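Local coordinates for protein serpin (Taeniopygia guttata, PDB 5HGC) that binds a cortisol-type steroid and, as a member of the serpin family, may inhibit serine proteases, at residues G177-P182 against V225-N230; A233-V238 against M357-R362; M100-V105 against E126-D131; T165-A170 against L312-V317. All coordinates share one frame; numbering follows the deposited sequence.

Contact 1 of 4, residues G177-P182 against V225-N230; sequences GSWEKP and VRLHYN. Unlike the reference sequence in segment 177-182: Ser178 (reference Asn). With HCY ((11alpha,14beta)-11,17,21-trihydroxypregn-4-ene-3,20-dione), chain B.
In the breach region of the serpin fold, where the chain leaving strand 167-176 meets the end of strand 222-228, Trp179 and Tyr229 form an offset stack. The six-membered ring of the indole and the phenol lie 4.3 Å apart by their centroids, with planes only 7° from parallel. Leu227 holds the opposite face of the indole: its CD1 lies over that face, and its CB reaches Trp179 CZ3 at 3.6 Å. From the side of the phenol away from the indole, Gly177 CA comes within 3.3 Å of Tyr229 CE1. Two backbone bonds fix the register around this stack: Asn230 N to Ser178 O at 2.7 Å and Glu180 N to His228 O at 2.9 Å. The His228 carbonyl also sits at the indole edge and takes a proton from a water that in turn accepts from Lys181 N. Further along strand 222-228, Arg226 reaches the steroid with a two-pronged grip, NH1 to O4 at 2.8 Å and NH2 to O5 at 2.9 Å, while its NE pairs with Asp213. The arginine side chain bends at chi2 (-94°) and chi3 to bring the guanidinium there. Tyr229 packs edge-to-face with Phe175 of strand 167-176, and both stacked rings touch Met357 of strand 355-361.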
# COMPACT_ATOMS: atom_id res chain seq x y z
N GLY A 177 7.97 -2.14 10.46
CA GLY A 177 7.23 -2.25 11.68
C GLY A 177 8.13 -2.74 12.79
O GLY A 177 9.12 -3.45 12.55
N SER A 178 7.76 -2.41 14.02
CA SER A 178 8.30 -3.16 15.13
C SER A 178 7.34 -4.32 15.56
O SER A 178 6.14 -4.08 15.84
CB SER A 178 8.59 -2.22 16.29
OG SER A 178 9.29 -2.92 17.29
N TRP A 179 7.87 -5.54 15.61
CA TRP A 179 7.07 -6.72 15.93
C TRP A 179 6.58 -6.75 17.38
O TRP A 179 7.39 -6.59 18.29
CB TRP A 179 7.87 -8.00 15.67
CG TRP A 179 8.06 -8.30 14.23
CD1 TRP A 179 9.26 -8.55 13.60
CD2 TRP A 179 7.03 -8.42 13.22
NE1 TRP A 179 9.03 -8.77 12.26
CE2 TRP A 179 7.68 -8.71 12.00
CE3 TRP A 179 5.63 -8.26 13.23
CZ2 TRP A 179 6.96 -8.88 10.78
CZ3 TRP A 179 4.92 -8.45 12.00
CH2 TRP A 179 5.59 -8.74 10.80
N GLU A 180 5.28 -7.01 17.60
CA GLU A 180 4.81 -7.20 19.00
C GLU A 180 5.55 -8.37 19.68
O GLU A 180 5.95 -8.23 20.83
CB GLU A 180 3.31 -7.37 19.08
CG GLU A 180 2.76 -7.41 20.50
CD GLU A 180 1.31 -7.88 20.54
OE1 GLU A 180 1.06 -9.13 20.47
OE2 GLU A 180 0.44 -6.98 20.61
N LYS A 181 5.75 -9.46 18.93
CA LYS A 181 6.48 -10.65 19.32
C LYS A 181 7.72 -10.74 18.44
O LYS A 181 7.66 -11.17 17.29
CB LYS A 181 5.59 -11.87 19.16
CG LYS A 181 4.58 -12.06 20.30
CD LYS A 181 3.35 -12.80 19.80
CE LYS A 181 2.66 -13.61 20.88
NZ LYS A 181 3.51 -14.79 21.27
N PRO A 182 8.86 -10.29 18.95
CA PRO A 182 10.10 -10.34 18.13
C PRO A 182 10.56 -11.76 17.80
O PRO A 182 10.33 -12.68 18.59
CB PRO A 182 11.15 -9.72 19.02
CG PRO A 182 10.56 -9.77 20.40
CD PRO A 182 9.07 -9.64 20.24
N VAL A 225 -1.32 -16.71 8.71
CA VAL A 225 -0.76 -16.39 10.00
C VAL A 225 -0.80 -14.87 10.16
O VAL A 225 -0.40 -14.12 9.24
CB VAL A 225 0.67 -16.94 10.15
CG1 VAL A 225 1.30 -16.50 11.45
CG2 VAL A 225 0.65 -18.47 10.11
N ARG A 226 -1.27 -14.41 11.31
CA ARG A 226 -1.35 -12.99 11.57
C ARG A 226 -0.47 -12.57 12.76
O ARG A 226 -0.60 -13.12 13.85
CB ARG A 226 -2.80 -12.58 11.79
CG ARG A 226 -2.95 -11.10 12.06
CD ARG A 226 -2.97 -10.87 13.56
NE ARG A 226 -4.33 -11.04 14.04
CZ ARG A 226 -5.33 -10.22 13.74
NH1 ARG A 226 -5.12 -9.13 12.98
NH2 ARG A 226 -6.54 -10.49 14.19
N LEU A 227 0.38 -11.58 12.53
CA LEU A 227 1.37 -11.11 13.50
C LEU A 227 1.09 -9.66 13.75
O LEU A 227 0.91 -8.92 12.78
CB LEU A 227 2.80 -11.26 12.95
CG LEU A 227 3.34 -12.69 12.73
CD1 LEU A 227 4.84 -12.70 12.47
CD2 LEU A 227 2.98 -13.52 13.96
N HIS A 228 1.02 -9.24 15.01
CA HIS A 228 0.83 -7.83 15.29
C HIS A 228 2.14 -7.10 15.28
O HIS A 228 3.19 -7.62 15.72
CB HIS A 228 0.16 -7.58 16.64
CG HIS A 228 -1.25 -8.04 16.68
ND1 HIS A 228 -2.17 -7.69 15.71
CD2 HIS A 228 -1.91 -8.81 17.57
CE1 HIS A 228 -3.34 -8.24 16.00
NE2 HIS A 228 -3.21 -8.92 17.12
N TYR A 229 2.06 -5.88 14.79
CA TYR A 229 3.07 -4.87 15.10
C TYR A 229 2.76 -4.17 16.45
O TYR A 229 1.58 -4.08 16.89
CB TYR A 229 3.13 -3.87 13.98
CG TYR A 229 3.77 -4.36 12.68
CD1 TYR A 229 5.13 -4.71 12.63
CD2 TYR A 229 3.00 -4.47 11.50
CE1 TYR A 229 5.71 -5.12 11.43
CE2 TYR A 229 3.56 -4.91 10.31
CZ TYR A 229 4.91 -5.20 10.27
OH TYR A 229 5.47 -5.59 9.08
N ASN A 230 3.81 -3.67 17.09
CA ASN A 230 3.64 -2.66 18.15
C ASN A 230 2.89 -1.51 17.56
O ASN A 230 3.16 -1.11 16.42
CB ASN A 230 4.98 -2.15 18.66
CG ASN A 230 5.64 -3.14 19.57
OD1 ASN A 230 6.88 -3.28 19.57
ND2 ASN A 230 4.82 -3.88 20.36
C1 HCY B . -13.91 -6.00 7.20
C2 HCY B . -14.96 -5.69 6.13
C3 HCY B . -14.64 -4.43 5.36
C4 HCY B . -13.29 -3.82 5.44
C5 HCY B . -12.26 -4.55 5.90
C6 HCY B . -10.85 -4.12 5.55
C7 HCY B . -9.97 -4.13 6.82
C8 HCY B . -10.13 -5.33 7.75
C9 HCY B . -11.63 -5.57 8.04
C10 HCY B . -12.46 -5.79 6.76
C12 HCY B . -11.00 -6.44 10.46
C11 HCY B . -11.91 -6.58 9.22
C13 HCY B . -9.50 -6.25 10.07
C14 HCY B . -9.42 -5.10 9.06
C15 HCY B . -7.98 -4.66 9.10
C16 HCY B . -7.52 -4.87 10.54
C17 HCY B . -8.62 -5.72 11.23
C18 HCY B . -8.84 -7.55 9.51
C19 HCY B . -12.02 -6.98 5.88
C20 HCY B . -8.06 -6.77 12.17
C21 HCY B . -8.81 -7.16 13.43
O1 HCY B . -15.48 -3.96 4.63
O2 HCY B . -11.68 -7.86 8.62
O3 HCY B . -9.39 -4.88 12.11
O4 HCY B . -7.00 -7.33 11.92
O5 HCY B . -8.61 -8.57 13.51
O HOH W 1 8.05 -4.56 9.16
O HOH W 2 5.44 -0.78 14.93
O HOH W 3 -0.02 -4.61 19.16
O HOH W 4 4.22 -10.08 16.53

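Contact 2 of 4, residues A233-V238 against M357-R362; sequences ATAFLV and MLIFDR. With HCY ((11alpha,14beta)-11,17,21-trihydroxypregn-4-ene-3,20-dione), chain B.
Residues Ala233 to Leu237 run antiparallel to Met357 to Asp361, the strand axes 4.6 Å apart, with Thr234-Phe360 and Phe236-Leu358 as hydrogen-bonded pairs. These are neighbouring strands of serpin sheet B. Each of the two pairs makes two reciprocal hydrogen bonds: Thr234 N to Phe360 O and Phe236 N to Leu358 O both measure 2.8 Å, and their return bonds are nearly as short. On the face carrying Thr234, Phe236, Leu358 and Phe360, the two phenylalanines meet at about a right angle. The edge of Phe360 is turned toward the face of Phe236, planes at 80° and centroids 5.2 Å apart, with Phe360 CE1 3.5 Å from Phe236 CD1. With CG placed beside its backbone N (chi1 -53°), the Phe360 ring leans toward its partner, while its CB lies 3.5 Å from C15 of the bound steroid. The Phe236 ring presents its edge to steroid O4, so the aromatic pair forms part of the pocket wall, where Ile257 of helix 254-263 also covers Phe360. Thr234 turns its OG1 to His228 ND1 and Arg226 NH1, leaving CG2 to face steroid O4. On the other face, Ala235 CB meets the methyl of the extended Met357 chain at 4.0 Å, and Leu237 CD2 runs beside Met357 CG. At the strand end Arg362, whose NE binds Ser232 O, drops NH2 onto Ala233 O at 3.1 Å, the donor standing above the carbonyl plane rather than on a lone pair.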
# COMPACT_ATOMS: atom_id res chain seq x y z
N ALA A 233 -0.77 -1.42 13.73
CA ALA A 233 -0.62 -2.15 12.45
C ALA A 233 -0.60 -3.63 12.72
O ALA A 233 -0.19 -4.04 13.77
CB ALA A 233 0.64 -1.75 11.66
N THR A 234 -1.04 -4.42 11.76
CA THR A 234 -1.00 -5.86 11.86
C THR A 234 -0.66 -6.47 10.49
O THR A 234 -0.99 -5.88 9.46
CB THR A 234 -2.37 -6.37 12.40
OG1 THR A 234 -2.25 -7.74 12.81
CG2 THR A 234 -3.53 -6.17 11.38
N ALA A 235 0.02 -7.61 10.47
CA ALA A 235 0.38 -8.26 9.19
C ALA A 235 -0.28 -9.64 9.03
O ALA A 235 -0.14 -10.48 9.91
CB ALA A 235 1.87 -8.35 9.06
N PHE A 236 -1.04 -9.85 7.95
CA PHE A 236 -1.56 -11.20 7.53
C PHE A 236 -0.61 -11.81 6.53
O PHE A 236 -0.32 -11.19 5.50
CB PHE A 236 -2.92 -11.11 6.83
CG PHE A 236 -4.07 -10.81 7.77
CD1 PHE A 236 -4.08 -9.61 8.57
CD2 PHE A 236 -5.17 -11.68 7.84
CE1 PHE A 236 -5.16 -9.32 9.43
CE2 PHE A 236 -6.25 -11.39 8.70
CZ PHE A 236 -6.25 -10.21 9.48
N LEU A 237 -0.09 -13.00 6.84
CA LEU A 237 0.92 -13.65 6.00
C LEU A 237 0.19 -14.85 5.44
O LEU A 237 -0.27 -15.71 6.21
CB LEU A 237 2.10 -14.07 6.84
CG LEU A 237 2.49 -13.06 7.92
CD1 LEU A 237 3.53 -13.65 8.89
CD2 LEU A 237 3.01 -11.77 7.27
N VAL A 238 0.07 -14.90 4.12
CA VAL A 238 -0.80 -15.86 3.44
C VAL A 238 0.04 -16.73 2.56
O VAL A 238 0.68 -16.26 1.61
CB VAL A 238 -1.86 -15.16 2.59
CG1 VAL A 238 -2.82 -16.19 1.96
CG2 VAL A 238 -2.59 -14.15 3.42
N MET A 357 1.81 -10.84 1.71
CA MET A 357 1.87 -10.11 2.97
C MET A 357 0.91 -8.88 2.92
O MET A 357 1.05 -7.98 2.03
CB MET A 357 3.29 -9.73 3.29
CG MET A 357 3.34 -8.98 4.60
SD MET A 357 5.08 -8.84 5.04
CE MET A 357 5.09 -8.31 6.76
N LEU A 358 -0.08 -8.85 3.82
CA LEU A 358 -1.08 -7.78 3.79
C LEU A 358 -1.00 -7.04 5.12
O LEU A 358 -1.14 -7.64 6.19
CB LEU A 358 -2.49 -8.29 3.53
CG LEU A 358 -2.61 -9.43 2.51
CD1 LEU A 358 -4.03 -9.96 2.52
CD2 LEU A 358 -2.21 -8.98 1.11
N ILE A 359 -0.73 -5.73 5.06
CA ILE A 359 -0.51 -4.98 6.28
C ILE A 359 -1.64 -4.04 6.44
O ILE A 359 -1.94 -3.30 5.51
CB ILE A 359 0.83 -4.27 6.27
CG1 ILE A 359 1.95 -5.31 6.05
CG2 ILE A 359 0.99 -3.47 7.54
CD1 ILE A 359 3.35 -4.78 5.74
N PHE A 360 -2.29 -4.08 7.59
CA PHE A 360 -3.45 -3.23 7.89
C PHE A 360 -3.22 -2.37 9.15
O PHE A 360 -2.38 -2.72 10.05
CB PHE A 360 -4.72 -4.03 8.13
CG PHE A 360 -5.07 -5.02 7.04
CD1 PHE A 360 -4.56 -6.34 7.08
CD2 PHE A 360 -5.91 -4.64 5.98
CE1 PHE A 360 -4.87 -7.26 6.09
CE2 PHE A 360 -6.21 -5.57 4.99
CZ PHE A 360 -5.70 -6.88 5.05
N ASP A 361 -3.99 -1.27 9.23
CA ASP A 361 -4.14 -0.58 10.51
C ASP A 361 -5.44 -1.00 11.25
O ASP A 361 -6.52 -0.83 10.68
CB ASP A 361 -4.05 0.94 10.33
CG ASP A 361 -4.25 1.71 11.63
OD1 ASP A 361 -3.85 1.19 12.72
OD2 ASP A 361 -4.84 2.84 11.57
N ARG A 362 -5.31 -1.50 12.49
CA ARG A 362 -6.46 -1.89 13.34
C ARG A 362 -7.30 -0.72 13.87
O ARG A 362 -8.49 -0.91 14.08
CB ARG A 362 -6.09 -2.82 14.49
CG ARG A 362 -5.59 -4.20 14.11
CD ARG A 362 -4.95 -4.84 15.34
NE ARG A 362 -3.57 -4.39 15.48
CZ ARG A 362 -2.77 -4.66 16.52
NH1 ARG A 362 -3.27 -5.37 17.54
NH2 ARG A 362 -1.49 -4.21 16.54
C1 HCY B . -13.91 -6.00 7.20
C2 HCY B . -14.96 -5.69 6.13
C3 HCY B . -14.64 -4.43 5.36
C4 HCY B . -13.29 -3.82 5.44
C5 HCY B . -12.26 -4.55 5.90
C6 HCY B . -10.85 -4.12 5.55
C7 HCY B . -9.97 -4.13 6.82
C8 HCY B . -10.13 -5.33 7.75
C9 HCY B . -11.63 -5.57 8.04
C10 HCY B . -12.46 -5.79 6.76
C12 HCY B . -11.00 -6.44 10.46
C11 HCY B . -11.91 -6.58 9.22
C13 HCY B . -9.50 -6.25 10.07
C14 HCY B . -9.42 -5.10 9.06
C15 HCY B . -7.98 -4.66 9.10
C16 HCY B . -7.52 -4.87 10.54
C17 HCY B . -8.62 -5.72 11.23
C18 HCY B . -8.84 -7.55 9.51
C19 HCY B . -12.02 -6.98 5.88
C20 HCY B . -8.06 -6.77 12.17
C21 HCY B . -8.81 -7.16 13.43
O1 HCY B . -15.48 -3.96 4.63
O2 HCY B . -11.68 -7.86 8.62
O3 HCY B . -9.39 -4.88 12.11
O4 HCY B . -7.00 -7.33 11.92
O5 HCY B . -8.61 -8.57 13.51

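Contact 3 of 4, residues M100-V105 against E126-D131; sequences MNAIFV and EAFTTD
Ala102 starts the contact: its CA-H points at Glu126 O, and its methyl sits at the edge of the Phe128 ring, 4.4 Å from CE1. The next residue, Ile103, is held by both backbone atoms, N donating to Glu126 O at 3.2 Å and O accepting from Phe128 N at 2.8 Å. This splitting of one residue's bonds between two partners is the parallel pattern. Its CG1 is placed between the backbone N and the carbonyl carbon (chi1 61°), which lays that branch against Ala127 CB at 3.6 Å, on the face away from the phenylalanines. The two strands, 20° from exact parallelism, are the ends of a beta-alpha-beta unit whose connection is helix 113-123, and strand 126-130 lies at the edge of serpin sheet A. Phe104 then turns to the face of Glu126 and Phe128, where helix 135-149 covers the sheet: Ile142 touches Phe104, and Tyr145 packs edge-to-face with Phe128 and binds Glu126 OE1. Phe104 and Phe128 point the same way with ring planes 14° apart, but they are slid so far that they barely overlap, at 5.0 Å between centroids. Their touch is Phe104 CE2 on Phe128 CD1, at 3.5 Å. Thr130 OG1 lies in the plane of the Phe104 ring, at its edge, 3.4 Å from CB. Val105 repeats the backbone pattern of Ile103: N donates to Phe128 O in a nearly straight bond, and O receives Thr130 N at 2.7 Å.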
# COMPACT_ATOMS: atom_id res chain seq x y z
N MET A 100 3.27 9.98 1.83
CA MET A 100 3.39 11.31 1.22
C MET A 100 2.92 11.34 -0.23
O MET A 100 3.16 10.40 -1.00
CB MET A 100 4.81 11.81 1.35
CG MET A 100 5.20 12.07 2.80
SD MET A 100 6.94 11.91 3.34
CE MET A 100 7.42 10.20 2.99
N ASN A 101 2.24 12.44 -0.54
CA ASN A 101 1.70 12.82 -1.86
C ASN A 101 2.39 14.08 -2.30
O ASN A 101 2.54 15.00 -1.49
CB ASN A 101 0.25 13.23 -1.69
CG ASN A 101 -0.64 12.06 -1.43
OD1 ASN A 101 -0.37 10.94 -1.93
ND2 ASN A 101 -1.69 12.28 -0.63
N ALA A 102 2.84 14.14 -3.55
CA ALA A 102 3.39 15.36 -4.12
C ALA A 102 2.96 15.46 -5.57
O ALA A 102 2.72 14.43 -6.22
CB ALA A 102 4.90 15.46 -3.98
N ILE A 103 2.79 16.71 -6.03
CA ILE A 103 2.62 17.03 -7.43
C ILE A 103 3.73 17.91 -7.97
O ILE A 103 4.20 18.80 -7.30
CB ILE A 103 1.23 17.57 -7.81
CG1 ILE A 103 0.90 18.87 -7.09
CG2 ILE A 103 0.20 16.52 -7.53
CD1 ILE A 103 -0.33 19.62 -7.61
N PHE A 104 4.16 17.58 -9.18
CA PHE A 104 5.16 18.36 -9.90
C PHE A 104 4.48 18.86 -11.17
O PHE A 104 4.08 18.05 -12.03
CB PHE A 104 6.39 17.49 -10.16
CG PHE A 104 7.04 17.02 -8.90
CD1 PHE A 104 6.61 15.80 -8.26
CD2 PHE A 104 8.07 17.80 -8.28
CE1 PHE A 104 7.22 15.38 -7.06
CE2 PHE A 104 8.69 17.36 -7.10
CZ PHE A 104 8.26 16.16 -6.48
N VAL A 105 4.23 20.17 -11.22
CA VAL A 105 3.38 20.75 -12.28
C VAL A 105 4.30 21.62 -13.15
O VAL A 105 5.19 22.34 -12.61
CB VAL A 105 2.19 21.60 -11.75
CG1 VAL A 105 1.24 22.10 -12.88
CG2 VAL A 105 1.35 20.77 -10.79
N GLU A 126 2.28 18.58 -0.91
CA GLU A 126 3.34 19.50 -1.34
C GLU A 126 3.30 19.56 -2.84
O GLU A 126 3.34 18.50 -3.47
CB GLU A 126 4.74 19.05 -0.91
CG GLU A 126 4.85 19.00 0.60
CD GLU A 126 6.23 18.70 1.14
OE1 GLU A 126 7.08 18.07 0.46
OE2 GLU A 126 6.49 19.11 2.28
N ALA A 127 3.22 20.78 -3.40
CA ALA A 127 3.18 20.98 -4.86
C ALA A 127 4.40 21.77 -5.31
O ALA A 127 4.82 22.71 -4.62
CB ALA A 127 1.92 21.73 -5.22
N PHE A 128 4.97 21.40 -6.46
CA PHE A 128 6.24 22.01 -6.98
C PHE A 128 6.08 22.43 -8.43
O PHE A 128 5.55 21.66 -9.25
CB PHE A 128 7.42 21.05 -6.90
CG PHE A 128 7.72 20.60 -5.50
CD1 PHE A 128 7.01 19.52 -4.90
CD2 PHE A 128 8.70 21.24 -4.74
CE1 PHE A 128 7.26 19.13 -3.60
CE2 PHE A 128 8.97 20.84 -3.41
CZ PHE A 128 8.25 19.79 -2.84
N THR A 129 6.48 23.67 -8.72
CA THR A 129 6.60 24.18 -10.09
C THR A 129 7.84 23.51 -10.64
O THR A 129 8.94 23.52 -10.00
CB THR A 129 6.86 25.70 -10.11
OG1 THR A 129 6.07 26.36 -9.14
CG2 THR A 129 6.44 26.22 -11.41
N THR A 130 7.70 22.91 -11.79
CA THR A 130 8.78 22.09 -12.29
C THR A 130 9.02 22.42 -13.75
O THR A 130 8.07 22.45 -14.55
CB THR A 130 8.45 20.59 -12.13
OG1 THR A 130 8.23 20.31 -10.76
CG2 THR A 130 9.57 19.71 -12.64
N ASP A 131 10.28 22.66 -14.07
CA ASP A 131 10.72 22.86 -15.45
C ASP A 131 11.09 21.51 -16.06
O ASP A 131 12.24 21.06 -15.96
CB ASP A 131 11.93 23.80 -15.47
CG ASP A 131 12.26 24.32 -16.89
OD1 ASP A 131 11.60 23.96 -17.91
OD2 ASP A 131 13.22 25.10 -16.96

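Contact 4 of 4, residues T165-A170 against L312-V317; sequences TVMLLA and LKVSKV
In serpin sheet A, the start of strand 167-176 meets the chain entering strand 316-325, and Ser315 makes the polar join. Its OG accepts from Val166 N at 2.8 Å, a fairly straight bond (160°) made possible by chi1 -62°, which sets OG beside the serine's own backbone N. The same residue donates its N to Met167 O at 2.9 Å, so it is held by both backbone and side chain. Met167 O also takes a weak hydrogen bond from Lys316 N. Ser315 has helix-like backbone angles, so the chain turns here. Beyond it Leu168-Lys316 and Leu169-Val317 pair in parallel, with Leu169 N bound to Lys316 O at 2.9 Å. Leu312 adds apolar packing with both methyls: CD1 touches Val166 CG1 at 3.4 Å and also Met167 CB, and CD2 meets Met167 CE at 3.7 Å. The Met167 chain, extended and then bent at chi3 (66°), crosses Leu312 at about a right angle and ends with CE against Val314 CG2 at 3.5 Å. Leu169 and Val317 lie side by side on the face toward helix 39-52, where both reach Phe46. Leu168 CD1 runs along Lys316 CB on the other face, 3.8 Å away. Direct parallel pairing of these two strands, with no strand inserted between them, is what a serpin shows before its reactive-centre loop enters sheet A.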
# COMPACT_ATOMS: atom_id res chain seq x y z
N THR A 165 5.85 16.83 -20.04
CA THR A 165 5.05 16.43 -18.88
C THR A 165 4.31 17.65 -18.42
O THR A 165 4.86 18.72 -18.26
CB THR A 165 5.93 15.89 -17.74
OG1 THR A 165 6.62 14.73 -18.21
CG2 THR A 165 5.11 15.49 -16.54
N VAL A 166 3.02 17.49 -18.25
CA VAL A 166 2.23 18.57 -17.71
C VAL A 166 2.28 18.47 -16.17
O VAL A 166 2.70 19.42 -15.50
CB VAL A 166 0.82 18.51 -18.34
CG1 VAL A 166 -0.13 19.45 -17.66
CG2 VAL A 166 0.89 18.87 -19.82
N MET A 167 1.89 17.30 -15.63
CA MET A 167 1.87 17.04 -14.17
C MET A 167 2.25 15.60 -13.85
O MET A 167 1.74 14.65 -14.46
CB MET A 167 0.49 17.38 -13.59
CG MET A 167 0.27 16.88 -12.19
SD MET A 167 -1.19 17.57 -11.42
CE MET A 167 -2.48 16.87 -12.41
N LEU A 168 3.19 15.46 -12.93
CA LEU A 168 3.55 14.24 -12.29
C LEU A 168 2.87 14.16 -10.90
O LEU A 168 3.10 15.00 -10.04
CB LEU A 168 5.08 14.19 -12.13
CG LEU A 168 5.62 13.01 -11.32
CD1 LEU A 168 5.28 11.67 -11.99
CD2 LEU A 168 7.10 13.08 -11.05
N LEU A 169 2.02 13.16 -10.67
CA LEU A 169 1.51 12.87 -9.30
C LEU A 169 2.38 11.81 -8.70
O LEU A 169 2.45 10.71 -9.24
CB LEU A 169 0.06 12.41 -9.34
CG LEU A 169 -0.64 12.00 -8.03
CD1 LEU A 169 -0.75 13.12 -7.00
CD2 LEU A 169 -2.02 11.51 -8.42
N ALA A 170 3.09 12.14 -7.63
CA ALA A 170 3.90 11.16 -6.90
C ALA A 170 3.24 10.70 -5.55
O ALA A 170 2.90 11.56 -4.71
CB ALA A 170 5.29 11.72 -6.64
N LEU A 312 -5.30 21.21 -17.84
CA LEU A 312 -4.38 20.31 -17.12
C LEU A 312 -4.85 18.87 -17.24
O LEU A 312 -6.04 18.62 -17.39
CB LEU A 312 -4.24 20.75 -15.65
CG LEU A 312 -3.46 19.86 -14.68
CD1 LEU A 312 -1.94 19.91 -14.83
CD2 LEU A 312 -3.80 20.21 -13.27
N LYS A 313 -3.92 17.93 -17.18
CA LYS A 313 -4.25 16.50 -17.14
C LYS A 313 -3.09 15.83 -16.44
O LYS A 313 -2.00 16.41 -16.30
CB LYS A 313 -4.41 15.93 -18.57
CG LYS A 313 -3.06 15.79 -19.30
CD LYS A 313 -3.26 15.26 -20.71
CE LYS A 313 -1.96 15.42 -21.49
NZ LYS A 313 -2.22 15.54 -22.96
N VAL A 314 -3.29 14.59 -16.00
CA VAL A 314 -2.24 13.92 -15.26
C VAL A 314 -1.41 13.23 -16.29
O VAL A 314 -1.92 12.35 -16.96
CB VAL A 314 -2.81 12.96 -14.19
CG1 VAL A 314 -1.70 12.26 -13.41
CG2 VAL A 314 -3.71 13.74 -13.26
N SER A 315 -0.16 13.63 -16.44
CA SER A 315 0.72 13.01 -17.44
C SER A 315 1.22 11.64 -16.96
O SER A 315 1.25 10.69 -17.71
CB SER A 315 1.93 13.91 -17.79
OG SER A 315 1.54 15.13 -18.35
N LYS A 316 1.57 11.55 -15.69
CA LYS A 316 2.27 10.42 -15.13
C LYS A 316 1.91 10.44 -13.63
O LYS A 316 1.88 11.52 -13.02
CB LYS A 316 3.76 10.64 -15.35
CG LYS A 316 4.45 9.50 -16.06
CD LYS A 316 5.92 9.33 -15.59
CE LYS A 316 6.61 8.13 -16.28
NZ LYS A 316 7.88 7.70 -15.65
N VAL A 317 1.54 9.27 -13.09
CA VAL A 317 1.42 9.02 -11.63
C VAL A 317 2.30 7.87 -11.30
O VAL A 317 2.09 6.77 -11.80
CB VAL A 317 -0.02 8.83 -11.13
CG1 VAL A 317 -0.87 7.99 -12.07
CG2 VAL A 317 -0.05 8.28 -9.69

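In the fold
The four contacts form two pairs on opposite sides of the chain's centre. Contacts 1 and 2 have centres 9 Å apart and meet through neighbouring strands 222-228 and 233-240 of sheet B: Val225 O and Leu237 N at 2.7 Å, and Leu227 O and Ala235 N at 2.8 Å, probably hydrogen-bond the two strands. Both contacts touch the steroid. Contacts 3 and 4 are also 9 Å apart, and Ala102 O probably bonds Ala170 N at 2.7 Å; strand 167-176 thus lies between strands 100-106 and 316-325 in sheet A. Between the pairs, contact centres lie about 31 to 37 Å apart. Strand 167-176 spans the gap, opening in contact 4 and leading into the loop of contact 1.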